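Local coordinates for protein glutaryl-CoA dehydrogenase (Mycobacterium smegmatis, PDB 3SF6) that belongs to the acyl-CoA dehydrogenase family of flavoproteins and binds dihydroflavine-adenine dinucleotide within an assembly of four subunits, at residues D22-N27 with L309-G314; E278-Y283 with Q302-M307; R351-V356 with Y366-H371. All coordinates share one frame; numbering follows the deposited sequence.

All three contacts are buried and rest on apolar contact, without polar bonds between their paired segments, yet they lie at different places on the helices of the C-terminal region. Contacts 1 and 2 share helix 298-327: contact 2 sets it against helix 252-286, and a little further along contact 1 receives the chain's N-terminal helix 20-24 and the turn after it. Both border the second subunit. Contact 3 joins helix 332-357 to the start of helix 368-380 and faces the fourth subunit and the dinucleotide. Contacts 2 and 3 touch through Lys303 and Thr355. Contact 2 is wholly aliphatic and methionine packing, whereas a tyrosine enters contact 1 and an arginine enters contact 3.

Contact 1: residues D22-N27 with L309-G314; sequences DLIGIN and LEYGKG
The hydroxyl of Tyr311 is hydrogen-bonded to Asp21 OD1, one turn back from Gly25, and weakly to a 1,2-ethanediol that probably comes from the crystallisation liquor. The same oxygen lies 3.9 Å from Ile26 CD1, where the two side chains cross at about a right angle. CG of Tyr311 stands anti to the backbone N (chi1 168°), which brings the ring end of the side chain close to segment 22-27. There Ile24 CD1 is 3.6 Å from Tyr311 CD2. The CD1 methyls of both isoleucines approach the ring obliquely. The tightest point is beside it, where Ile24 CD1 presses to within 3.4 Å of Gly312 CA, closer than ordinary van der Waals contact. Gly312 presents bare backbone here, which lets the helix surface come so near. Ile24 reaches it with CG1 beside its own backbone N and anti to the carbonyl carbon (chi1 -65°). The approaching chain is shaped by a Schellman motif: Gly25, with positive phi, is the C-prime residue, and Ile26 N and Gly25 N return to Asp21 O and Asp22 O. This turn ends the helix and brings Ile26 to the hydroxyl end of the same ring. On another face of segment 309-314, Lys313 NZ forms a 2.7 Å salt bridge to Glu310 OE2, on its syn side and 21° out of the carboxylate plane. The same two residues pair reciprocally with Lys313 and Glu310 of the second subunit, so carboxylates probably temper the meeting of the two lysines. Within its own chain, Tyr311 also touches Arg274 and Leu277 of helix 252-286 and Ile349 of helix 332-357, placing the N-terminal helix 20-24 against a three-helix neighbourhood of the C-terminal domain.

Contact 2: residues E278-Y283 with Q302-M307; sequences ETALAY and QKLADM
Leu281 and Leu304 make the tight part of this contact, their side chains crossing at a slant with Leu281 CD2 3.7 Å from Leu304 CD2. The same Leu281 methyl also lies 4.0 Å from Leu304 CD1, so it is set against both branches of the isobutyl group. Beside this pair the packing is looser: Ala280 CB meets Met307 CE at 4.1 Å and Leu304 CD2 at 4.2 Å. Met307 delivers that methyl by a bend at its last torsion (chi3 -69°), which turns CE toward the small alanine. The helix segments run roughly antiparallel, at 151°, with axes 10.7 Å apart. Glu278 and Ala282 mark the exposed side of segment 278-283. Leu281 and Leu304 have further cover from Leu396 and Thr397 of the second subunit, while Met307 also touches Thr352 of helix 332-357. Polar groups lie around the margin: Asp306 forms a salt bridge with Arg344 of the second subunit, and Lys303 one with Glu386 of the fourth besides a hydrogen bond to Thr355 OG1 of its own chain. Cohesion between helices 252-286 and 298-327 at this point therefore comes from burial of apolar side chains, while the salt bridges of Asp306 and Lys303 reach other subunits.

Contact 3: residues R351-V356 with Y366-H371; sequences RTARTV and YPVMRH. With FDA (dihydroflavine-adenine dinucleotide), chain B.
Arg354 packs its aliphatic stem on segment 366-371 and sends its charged end on into the fourth subunit. Its CB lies 3.6 Å from Val368 CG1, a methyl that also sits 3.5 Å from Arg354 N and 4.1 Å from Ala353 CB. One valine branch thus rests on the helix backbone and on two successive side-chain roots. At the next atom, Arg354 CG is 3.7 Å from Met369 SD and 3.9 Å from Met369 CG; the two side chains lie alongside each other and point the same way. CG reaches the methionine by standing anti to the backbone N (chi1 -155°). From there CD leads through bends at chi2 and chi3 to the guanidinium group, whose NE forms a salt bridge with Glu376 of the fourth subunit, while NH2 bonds Thr380 of that subunit and, weakly, Gly358 O of its own chain. The buried charge is thereby met at a subunit interface, while CB and CG make the apolar contacts with Val368 and Met369. Further along the helix, Thr355 OG1 donates to Thr352 O at 2.7 Å, in the carbonyl plane and on a lone pair, with a C=O...donor angle of 137°. The carbonyl of Thr355 faces dihydroflavine-adenine dinucleotide, whose ribose hydroxyl O3B donates to Thr355 O at 2.7 Å. Arg287 and several residues of the fourth subunit, including Ser157 and Thr384, also bind this dinucleotide, which therefore bridges two subunits. Contact 3 lies where the C-terminal part of helix 332-357 meets the first turn of helix 368-380; His371 ties the latter to Asp275 of helix 252-286, and Thr352 and Val356 lean on helix 298-327.

Contact 1: residues D22-N27 with L309-G314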
loop_
_atom_site.group_PDB
_atom_site.type_symbol
_atom_site.label_atom_id
_atom_site.label_comp_id
_atom_site.label_asym_id
_atom_site.label_seq_id
_atom_site.Cartn_x
_atom_site.Cartn_y
_atom_site.Cartn_z
ATOM N N ASP A 22 -7.476 -12.579 -22.369
ATOM C CA ASP A 22 -7.446 -12.047 -23.724
ATOM C C ASP A 22 -6.636 -10.758 -23.756
ATOM O O ASP A 22 -5.791 -10.566 -24.653
ATOM C CB ASP A 22 -8.868 -11.784 -24.206
ATOM C CG ASP A 22 -8.898 -11.257 -25.611
ATOM O OD1 ASP A 22 -8.669 -12.046 -26.558
ATOM O OD2 ASP A 22 -9.153 -10.072 -25.769
ATOM N N LEU A 23 -6.863 -9.897 -22.754
ATOM C CA LEU A 23 -6.153 -8.626 -22.684
ATOM C C LEU A 23 -4.657 -8.868 -22.477
ATOM O O LEU A 23 -3.825 -8.207 -23.138
ATOM C CB LEU A 23 -6.740 -7.719 -21.585
ATOM C CG LEU A 23 -6.129 -6.335 -21.459
ATOM C CD1 LEU A 23 -6.365 -5.535 -22.691
ATOM C CD2 LEU A 23 -6.749 -5.578 -20.238
ATOM N N ILE A 24 -4.305 -9.820 -21.617
ATOM C CA ILE A 24 -2.892 -10.157 -21.362
ATOM C C ILE A 24 -2.268 -10.839 -22.576
ATOM O O ILE A 24 -1.111 -10.526 -22.937
ATOM C CB ILE A 24 -2.735 -10.970 -20.080
ATOM C CG1 ILE A 24 -3.143 -10.110 -18.886
ATOM C CG2 ILE A 24 -1.281 -11.457 -19.896
ATOM C CD1 ILE A 24 -3.613 -10.923 -17.689
ATOM N N GLY A 25 -3.050 -11.661 -23.276
ATOM C CA GLY A 25 -2.620 -12.444 -24.437
ATOM C C GLY A 25 -1.889 -13.720 -24.067
ATOM O O GLY A 25 -0.757 -13.949 -24.503
ATOM N N ILE A 26 -2.509 -14.557 -23.254
ATOM C CA ILE A 26 -1.845 -15.739 -22.714
ATOM C C ILE A 26 -1.688 -16.872 -23.703
ATOM O O ILE A 26 -0.612 -17.459 -23.798
ATOM C CB ILE A 26 -2.574 -16.190 -21.439
ATOM C CG1 ILE A 26 -2.300 -15.127 -20.365
ATOM C CG2 ILE A 26 -2.144 -17.633 -21.055
ATOM C CD1 ILE A 26 -2.995 -15.360 -19.022
ATOM N N ASN A 27 -2.732 -17.194 -24.478
ATOM C CA ASN A 27 -2.637 -18.354 -25.367
ATOM C C ASN A 27 -1.502 -18.272 -26.357
ATOM O O ASN A 27 -0.903 -19.283 -26.701
ATOM C CB ASN A 27 -3.964 -18.569 -26.116
ATOM C CG ASN A 27 -5.001 -19.215 -25.268
ATOM O OD1 ASN A 27 -4.703 -19.864 -24.255
ATOM N ND2 ASN A 27 -6.266 -19.105 -25.703
ATOM N N LEU A 309 -3.664 -6.244 -13.687
ATOM C CA LEU A 309 -2.207 -6.046 -13.743
ATOM C C LEU A 309 -1.488 -7.071 -12.897
ATOM O O LEU A 309 -0.482 -7.639 -13.329
ATOM C CB LEU A 309 -1.799 -4.622 -13.326
ATOM C CG LEU A 309 -1.616 -3.590 -14.413
ATOM C CD1 LEU A 309 -1.294 -2.259 -13.715
ATOM C CD2 LEU A 309 -0.510 -4.003 -15.377
ATOM N N GLU A 310 -1.920 -7.286 -11.663
ATOM C CA GLU A 310 -1.155 -8.191 -10.797
ATOM C C GLU A 310 -1.342 -9.628 -11.244
ATOM O O GLU A 310 -0.397 -10.432 -11.149
ATOM C CB GLU A 310 -1.454 -8.010 -9.315
ATOM C CG GLU A 310 -1.048 -6.638 -8.764
ATOM C CD GLU A 310 0.397 -6.272 -9.013
ATOM O OE1 GLU A 310 1.283 -7.140 -8.959
ATOM O OE2 GLU A 310 0.679 -5.087 -9.302
ATOM N N TYR A 311 -2.540 -9.973 -11.721
ATOM C CA TYR A 311 -2.727 -11.304 -12.309
ATOM C C TYR A 311 -1.816 -11.516 -13.504
ATOM O O TYR A 311 -1.105 -12.539 -13.617
ATOM C CB TYR A 311 -4.207 -11.505 -12.671
ATOM C CG TYR A 311 -4.462 -12.703 -13.534
ATOM C CD1 TYR A 311 -4.265 -13.982 -13.026
ATOM C CD2 TYR A 311 -4.965 -12.562 -14.811
ATOM C CE1 TYR A 311 -4.503 -15.113 -13.833
ATOM C CE2 TYR A 311 -5.182 -13.680 -15.616
ATOM C CZ TYR A 311 -4.971 -14.932 -15.112
ATOM O OH TYR A 311 -5.262 -16.034 -15.899
ATOM N N GLY A 312 -1.806 -10.544 -14.413
ATOM C CA GLY A 312 -0.960 -10.696 -15.602
ATOM C C GLY A 312 0.536 -10.701 -15.318
ATOM O O GLY A 312 1.263 -11.530 -15.860
ATOM N N LYS A 313 1.030 -9.785 -14.480
ATOM C CA LYS A 313 2.437 -9.789 -14.074
ATOM C C LYS A 313 2.778 -11.104 -13.399
ATOM O O LYS A 313 3.872 -11.655 -13.600
ATOM C CB LYS A 313 2.696 -8.622 -13.106
ATOM C CG LYS A 313 2.584 -7.231 -13.745
ATOM C CD LYS A 313 2.278 -6.090 -12.731
ATOM C CE LYS A 313 3.243 -5.941 -11.739
ATOM N NZ LYS A 313 2.955 -4.852 -10.685
ATOM N N GLY A 314 1.873 -11.597 -12.551
ATOM C CA GLY A 314 2.097 -12.861 -11.860
ATOM C C GLY A 314 2.166 -14.048 -12.790
ATOM O O GLY A 314 3.026 -14.929 -12.646
#

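Contact 2: residues E278-Y283 with Q302-M307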
loop_
_atom_site.group_PDB
_atom_site.type_symbol
_atom_site.label_atom_id
_atom_site.label_comp_id
_atom_site.label_asym_id
_atom_site.label_seq_id
_atom_site.Cartn_x
_atom_site.Cartn_y
_atom_site.Cartn_z
ATOM N N GLU A 278 -12.253 -12.973 -12.579
ATOM C CA GLU A 278 -13.321 -13.246 -13.532
ATOM C C GLU A 278 -14.709 -13.012 -12.910
ATOM O O GLU A 278 -15.608 -12.482 -13.565
ATOM C CB GLU A 278 -13.242 -14.690 -14.032
ATOM C CG GLU A 278 -12.069 -14.918 -14.960
ATOM C CD GLU A 278 -11.932 -16.376 -15.446
ATOM O OE1 GLU A 278 -12.702 -17.281 -14.992
ATOM O OE2 GLU A 278 -11.050 -16.568 -16.317
ATOM N N THR A 279 -14.842 -13.388 -11.655
ATOM C CA THR A 279 -16.072 -13.201 -10.912
ATOM C C THR A 279 -16.378 -11.695 -10.793
ATOM O O THR A 279 -17.513 -11.259 -11.075
ATOM C CB THR A 279 -16.002 -13.896 -9.531
ATOM O OG1 THR A 279 -15.910 -15.326 -9.704
ATOM C CG2 THR A 279 -17.265 -13.551 -8.722
ATOM N N ALA A 280 -15.390 -10.919 -10.388
ATOM C CA ALA A 280 -15.544 -9.468 -10.228
ATOM C C ALA A 280 -15.824 -8.782 -11.553
ATOM O O ALA A 280 -16.645 -7.855 -11.601
ATOM C CB ALA A 280 -14.302 -8.843 -9.556
ATOM N N LEU A 281 -15.163 -9.217 -12.627
ATOM C CA LEU A 281 -15.372 -8.636 -13.957
ATOM C C LEU A 281 -16.799 -8.867 -14.448
ATOM O O LEU A 281 -17.487 -7.934 -14.913
ATOM C CB LEU A 281 -14.377 -9.151 -14.989
ATOM C CG LEU A 281 -12.957 -8.600 -14.865
ATOM C CD1 LEU A 281 -11.956 -9.490 -15.618
ATOM C CD2 LEU A 281 -12.927 -7.152 -15.369
ATOM N N ALA A 282 -17.278 -10.099 -14.297
ATOM C CA ALA A 282 -18.640 -10.429 -14.714
ATOM C C ALA A 282 -19.671 -9.657 -13.915
ATOM O O ALA A 282 -20.635 -9.107 -14.470
ATOM C CB ALA A 282 -18.871 -11.952 -14.602
ATOM N N TYR A 283 -19.445 -9.564 -12.606
ATOM C CA TYR A 283 -20.364 -8.873 -11.716
ATOM C C TYR A 283 -20.369 -7.381 -12.032
ATOM O O TYR A 283 -21.413 -6.723 -12.032
ATOM C CB TYR A 283 -19.961 -9.065 -10.255
ATOM C CG TYR A 283 -21.095 -8.721 -9.293
ATOM C CD1 TYR A 283 -22.179 -9.571 -9.147
ATOM C CD2 TYR A 283 -21.063 -7.559 -8.517
ATOM C CE1 TYR A 283 -23.218 -9.261 -8.271
ATOM C CE2 TYR A 283 -22.062 -7.256 -7.649
ATOM C CZ TYR A 283 -23.146 -8.099 -7.521
ATOM O OH TYR A 283 -24.185 -7.778 -6.638
ATOM N N GLN A 302 -10.621 1.171 -11.351
ATOM C CA GLN A 302 -9.327 1.149 -10.683
ATOM C C GLN A 302 -9.017 -0.247 -10.132
ATOM O O GLN A 302 -7.930 -0.802 -10.345
ATOM C CB GLN A 302 -9.300 2.162 -9.566
ATOM C CG GLN A 302 -7.966 2.166 -8.796
ATOM C CD GLN A 302 -7.992 3.211 -7.702
ATOM O OE1 GLN A 302 -8.854 3.198 -6.842
ATOM N NE2 GLN A 302 -7.070 4.122 -7.750
ATOM N N LYS A 303 -9.988 -0.803 -9.417
ATOM C CA LYS A 303 -9.839 -2.163 -8.898
ATOM C C LYS A 303 -9.621 -3.178 -9.991
ATOM O O LYS A 303 -8.747 -4.032 -9.882
ATOM C CB LYS A 303 -11.021 -2.584 -8.041
ATOM C CG LYS A 303 -11.203 -1.737 -6.797
ATOM C CD LYS A 303 -12.484 -2.094 -6.039
ATOM C CE LYS A 303 -12.622 -1.237 -4.784
ATOM N NZ LYS A 303 -13.865 -1.662 -4.032
ATOM N N LEU A 304 -10.447 -3.134 -11.028
ATOM C CA LEU A 304 -10.364 -4.129 -12.110
ATOM C C LEU A 304 -8.995 -4.008 -12.840
ATOM O O LEU A 304 -8.367 -5.024 -13.137
ATOM C CB LEU A 304 -11.545 -3.942 -13.066
ATOM C CG LEU A 304 -12.909 -4.167 -12.472
ATOM C CD1 LEU A 304 -13.984 -3.740 -13.503
ATOM C CD2 LEU A 304 -13.085 -5.671 -12.006
ATOM N N ALA A 305 -8.547 -2.779 -13.080
ATOM C CA ALA A 305 -7.232 -2.565 -13.711
ATOM C C ALA A 305 -6.098 -3.085 -12.834
ATOM O O ALA A 305 -5.176 -3.787 -13.306
ATOM C CB ALA A 305 -7.014 -1.072 -14.062
ATOM N N ASP A 306 -6.126 -2.723 -11.542
ATOM C CA ASP A 306 -5.080 -3.151 -10.620
ATOM C C ASP A 306 -5.013 -4.678 -10.484
ATOM O O ASP A 306 -3.905 -5.262 -10.497
ATOM C CB ASP A 306 -5.275 -2.506 -9.252
ATOM C CG ASP A 306 -5.015 -0.995 -9.226
ATOM O OD1 ASP A 306 -4.435 -0.421 -10.179
ATOM O OD2 ASP A 306 -5.325 -0.398 -8.152
ATOM N N MET A 307 -6.160 -5.316 -10.319
ATOM C CA MET A 307 -6.208 -6.763 -10.222
ATOM C C MET A 307 -5.705 -7.424 -11.491
ATOM O O MET A 307 -4.961 -8.403 -11.424
ATOM C CB MET A 307 -7.604 -7.259 -9.871
ATOM C CG MET A 307 -8.081 -6.889 -8.497
ATOM S SD MET A 307 -9.669 -7.669 -8.057
ATOM C CE MET A 307 -10.793 -6.808 -9.149
#

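Contact 3: residues R351-V356 with Y366-H371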
loop_
_atom_site.group_PDB
_atom_site.type_symbol
_atom_site.label_atom_id
_atom_site.label_comp_id
_atom_site.label_asym_id
_atom_site.label_seq_id
_atom_site.Cartn_x
_atom_site.Cartn_y
_atom_site.Cartn_z
ATOM N N ARG A 351 -9.419 -10.480 -2.009
ATOM C CA ARG A 351 -9.977 -9.489 -1.084
ATOM C C ARG A 351 -10.632 -8.334 -1.821
ATOM O O ARG A 351 -11.757 -7.916 -1.496
ATOM C CB ARG A 351 -8.886 -8.998 -0.164
ATOM C CG ARG A 351 -8.441 -10.066 0.811
ATOM C CD ARG A 351 -7.089 -9.811 1.464
ATOM N NE ARG A 351 -6.807 -10.799 2.528
ATOM C CZ ARG A 351 -5.661 -10.883 3.194
ATOM N NH1 ARG A 351 -4.695 -10.042 2.947
ATOM N NH2 ARG A 351 -5.497 -11.816 4.113
ATOM N N THR A 352 -9.956 -7.821 -2.852
ATOM C CA THR A 352 -10.474 -6.677 -3.616
ATOM C C THR A 352 -11.728 -7.090 -4.379
ATOM O O THR A 352 -12.712 -6.351 -4.448
ATOM C CB THR A 352 -9.408 -6.111 -4.528
ATOM O OG1 THR A 352 -8.339 -5.605 -3.693
ATOM C CG2 THR A 352 -9.975 -4.963 -5.351
ATOM N N ALA A 353 -11.683 -8.278 -4.960
ATOM C CA ALA A 353 -12.822 -8.787 -5.717
ATOM C C ALA A 353 -14.058 -8.880 -4.822
ATOM O O ALA A 353 -15.168 -8.546 -5.211
ATOM C CB ALA A 353 -12.473 -10.193 -6.274
ATOM N N ARG A 354 -13.871 -9.345 -3.593
ATOM C CA ARG A 354 -15.011 -9.490 -2.678
ATOM C C ARG A 354 -15.706 -8.117 -2.485
ATOM O O ARG A 354 -16.948 -8.010 -2.456
ATOM C CB ARG A 354 -14.541 -10.050 -1.350
ATOM C CG ARG A 354 -15.601 -10.799 -0.537
ATOM C CD ARG A 354 -16.736 -9.966 -0.018
ATOM N NE ARG A 354 -16.262 -8.869 0.806
ATOM C CZ ARG A 354 -16.950 -7.778 1.131
ATOM N NH1 ARG A 354 -16.356 -6.866 1.901
ATOM N NH2 ARG A 354 -18.190 -7.560 0.692
ATOM N N THR A 355 -14.928 -7.047 -2.410
ATOM C CA THR A 355 -15.520 -5.718 -2.197
ATOM C C THR A 355 -16.420 -5.278 -3.358
ATOM O O THR A 355 -17.412 -4.577 -3.157
ATOM C CB THR A 355 -14.474 -4.632 -1.887
ATOM O OG1 THR A 355 -13.710 -4.318 -3.069
ATOM C CG2 THR A 355 -13.532 -5.037 -0.756
ATOM N N VAL A 356 -16.075 -5.712 -4.568
ATOM C CA VAL A 356 -16.811 -5.378 -5.774
ATOM C C VAL A 356 -18.190 -6.053 -5.735
ATOM O O VAL A 356 -19.158 -5.505 -6.257
ATOM C CB VAL A 356 -16.016 -5.792 -7.031
ATOM C CG1 VAL A 356 -16.839 -5.587 -8.349
ATOM C CG2 VAL A 356 -14.688 -4.994 -7.151
ATOM N N TYR A 366 -20.899 -17.107 -4.379
ATOM C CA TYR A 366 -19.722 -16.769 -5.169
ATOM C C TYR A 366 -18.510 -17.395 -4.507
ATOM O O TYR A 366 -18.543 -17.628 -3.285
ATOM C CB TYR A 366 -19.543 -15.233 -5.216
ATOM C CG TYR A 366 -20.629 -14.557 -6.025
ATOM C CD1 TYR A 366 -20.575 -14.546 -7.394
ATOM C CD2 TYR A 366 -21.761 -14.029 -5.422
ATOM C CE1 TYR A 366 -21.598 -13.966 -8.175
ATOM C CE2 TYR A 366 -22.795 -13.446 -6.208
ATOM C CZ TYR A 366 -22.677 -13.396 -7.567
ATOM O OH TYR A 366 -23.684 -12.868 -8.382
ATOM N N PRO A 367 -17.425 -17.658 -5.290
ATOM C CA PRO A 367 -16.277 -18.402 -4.771
ATOM C C PRO A 367 -15.240 -17.572 -4.018
ATOM O O PRO A 367 -14.237 -18.116 -3.537
ATOM C CB PRO A 367 -15.686 -18.996 -6.060
ATOM C CG PRO A 367 -15.930 -17.949 -7.066
ATOM C CD PRO A 367 -17.312 -17.479 -6.764
ATOM N N VAL A 368 -15.438 -16.247 -3.967
ATOM C CA VAL A 368 -14.387 -15.321 -3.555
ATOM C C VAL A 368 -13.928 -15.474 -2.088
ATOM O O VAL A 368 -12.729 -15.480 -1.815
ATOM C CB VAL A 368 -14.792 -13.869 -3.916
ATOM C CG1 VAL A 368 -13.736 -12.869 -3.445
ATOM C CG2 VAL A 368 -15.011 -13.775 -5.477
ATOM N N MET A 369 -14.883 -15.584 -1.153
ATOM C CA MET A 369 -14.507 -15.733 0.234
ATOM C C MET A 369 -13.782 -17.064 0.455
ATOM O O MET A 369 -12.836 -17.116 1.261
ATOM C CB MET A 369 -15.698 -15.591 1.195
ATOM C CG MET A 369 -16.100 -14.154 1.376
ATOM S SD MET A 369 -14.870 -13.162 2.203
ATOM C CE MET A 369 -14.600 -14.040 3.812
ATOM N N ARG A 370 -14.226 -18.126 -0.216
ATOM C CA ARG A 370 -13.533 -19.437 -0.098
ATOM C C ARG A 370 -12.080 -19.303 -0.576
ATOM O O ARG A 370 -11.150 -19.738 0.102
ATOM C CB ARG A 370 -14.286 -20.492 -0.901
ATOM C CG ARG A 370 -13.587 -21.844 -0.924
ATOM C CD ARG A 370 -14.484 -22.956 -1.417
ATOM N NE ARG A 370 -15.178 -22.600 -2.649
ATOM C CZ ARG A 370 -14.610 -22.623 -3.857
ATOM N NH1 ARG A 370 -15.313 -22.250 -4.924
ATOM N NH2 ARG A 370 -13.340 -23.031 -4.034
ATOM N N HIS A 371 -11.899 -18.715 -1.753
ATOM C CA HIS A 371 -10.564 -18.462 -2.265
ATOM C C HIS A 371 -9.716 -17.611 -1.314
ATOM O O HIS A 371 -8.568 -17.979 -1.024
ATOM C CB HIS A 371 -10.566 -17.817 -3.642
ATOM C CG HIS A 371 -10.915 -18.746 -4.747
ATOM N ND1 HIS A 371 -10.279 -19.958 -4.966
ATOM C CD2 HIS A 371 -11.829 -18.608 -5.732
ATOM C CE1 HIS A 371 -10.793 -20.519 -6.047
ATOM N NE2 HIS A 371 -11.731 -19.719 -6.541
HETATM P PA FDA B . -23.957 -2.370 -4.328
HETATM O O1A FDA B . -24.532 -1.062 -3.987
HETATM O O2A FDA B . -24.517 -3.190 -5.415
HETATM O O5B FDA B . -22.418 -2.019 -4.645
HETATM C C5B FDA B . -21.564 -3.019 -5.242
HETATM C C4B FDA B . -20.141 -2.481 -5.338
HETATM O O4B FDA B . -20.184 -1.356 -6.253
HETATM C C3B FDA B . -19.583 -1.943 -4.038
HETATM O O3B FDA B . -18.153 -2.151 -4.006
HETATM C C2B FDA B . -19.906 -0.458 -4.138
HETATM O O2B FDA B . -19.085 0.323 -3.250
HETATM C C1B FDA B . -19.703 -0.164 -5.630
HETATM N N9A FDA B . -20.487 1.001 -6.064
HETATM C C8A FDA B . -21.848 1.125 -6.027
HETATM N N7A FDA B . -22.202 2.345 -6.455
HETATM C C5A FDA B . -21.040 3.012 -6.754
HETATM C C6A FDA B . -20.740 4.288 -7.214
HETATM N N6A FDA B . -21.705 5.197 -7.493
HETATM N N1A FDA B . -19.436 4.600 -7.409
HETATM C C2A FDA B . -18.460 3.736 -7.125
HETATM N N3A FDA B . -18.700 2.519 -6.677
HETATM C C4A FDA B . -19.983 2.145 -6.479
HETATM N N1 FDA B . -29.139 -3.423 4.991
HETATM C C2 FDA B . -30.262 -3.074 5.677
HETATM O O2 FDA B . -31.106 -2.323 5.130
HETATM N N3 FDA B . -30.438 -3.515 6.942
HETATM C C4 FDA B . -29.585 -4.337 7.568
HETATM O O4 FDA B . -29.811 -4.783 8.725
HETATM C C4X FDA B . -28.404 -4.691 6.881
HETATM N N5 FDA B . -27.521 -5.559 7.422
HETATM C C5X FDA B . -26.581 -6.178 6.621
HETATM C C6 FDA B . -25.887 -7.298 7.063
HETATM C C7 FDA B . -24.919 -7.918 6.297
HETATM C C7M FDA B . -24.243 -9.203 6.788
HETATM C C8 FDA B . -24.619 -7.369 5.056
HETATM C C8M FDA B . -23.534 -8.057 4.217
HETATM C C9 FDA B . -25.294 -6.265 4.586
HETATM C C9A FDA B . -26.291 -5.652 5.374
HETATM N N10 FDA B . -27.045 -4.578 4.889
HETATM C C10 FDA B . -28.225 -4.229 5.582
HETATM C "C1'" FDA B . -27.001 -4.235 3.462
HETATM C "C2'" FDA B . -25.840 -3.260 3.224
HETATM O "O2'" FDA B . -26.190 -1.930 3.666
HETATM C "C3'" FDA B . -25.527 -3.239 1.736
HETATM O "O3'" FDA B . -24.851 -4.458 1.431
HETATM C "C4'" FDA B . -24.625 -2.072 1.330
HETATM O "O4'" FDA B . -25.351 -0.828 1.377
HETATM C "C5'" FDA B . -24.022 -2.251 -0.064
HETATM O "O5'" FDA B . -25.079 -2.465 -1.007
HETATM P P FDA B . -24.953 -3.694 -2.014
HETATM O O1P FDA B . -24.473 -4.873 -1.278
HETATM O O2P FDA B . -26.225 -3.792 -2.764
HETATM O O3P FDA B . -23.761 -3.286 -3.018
#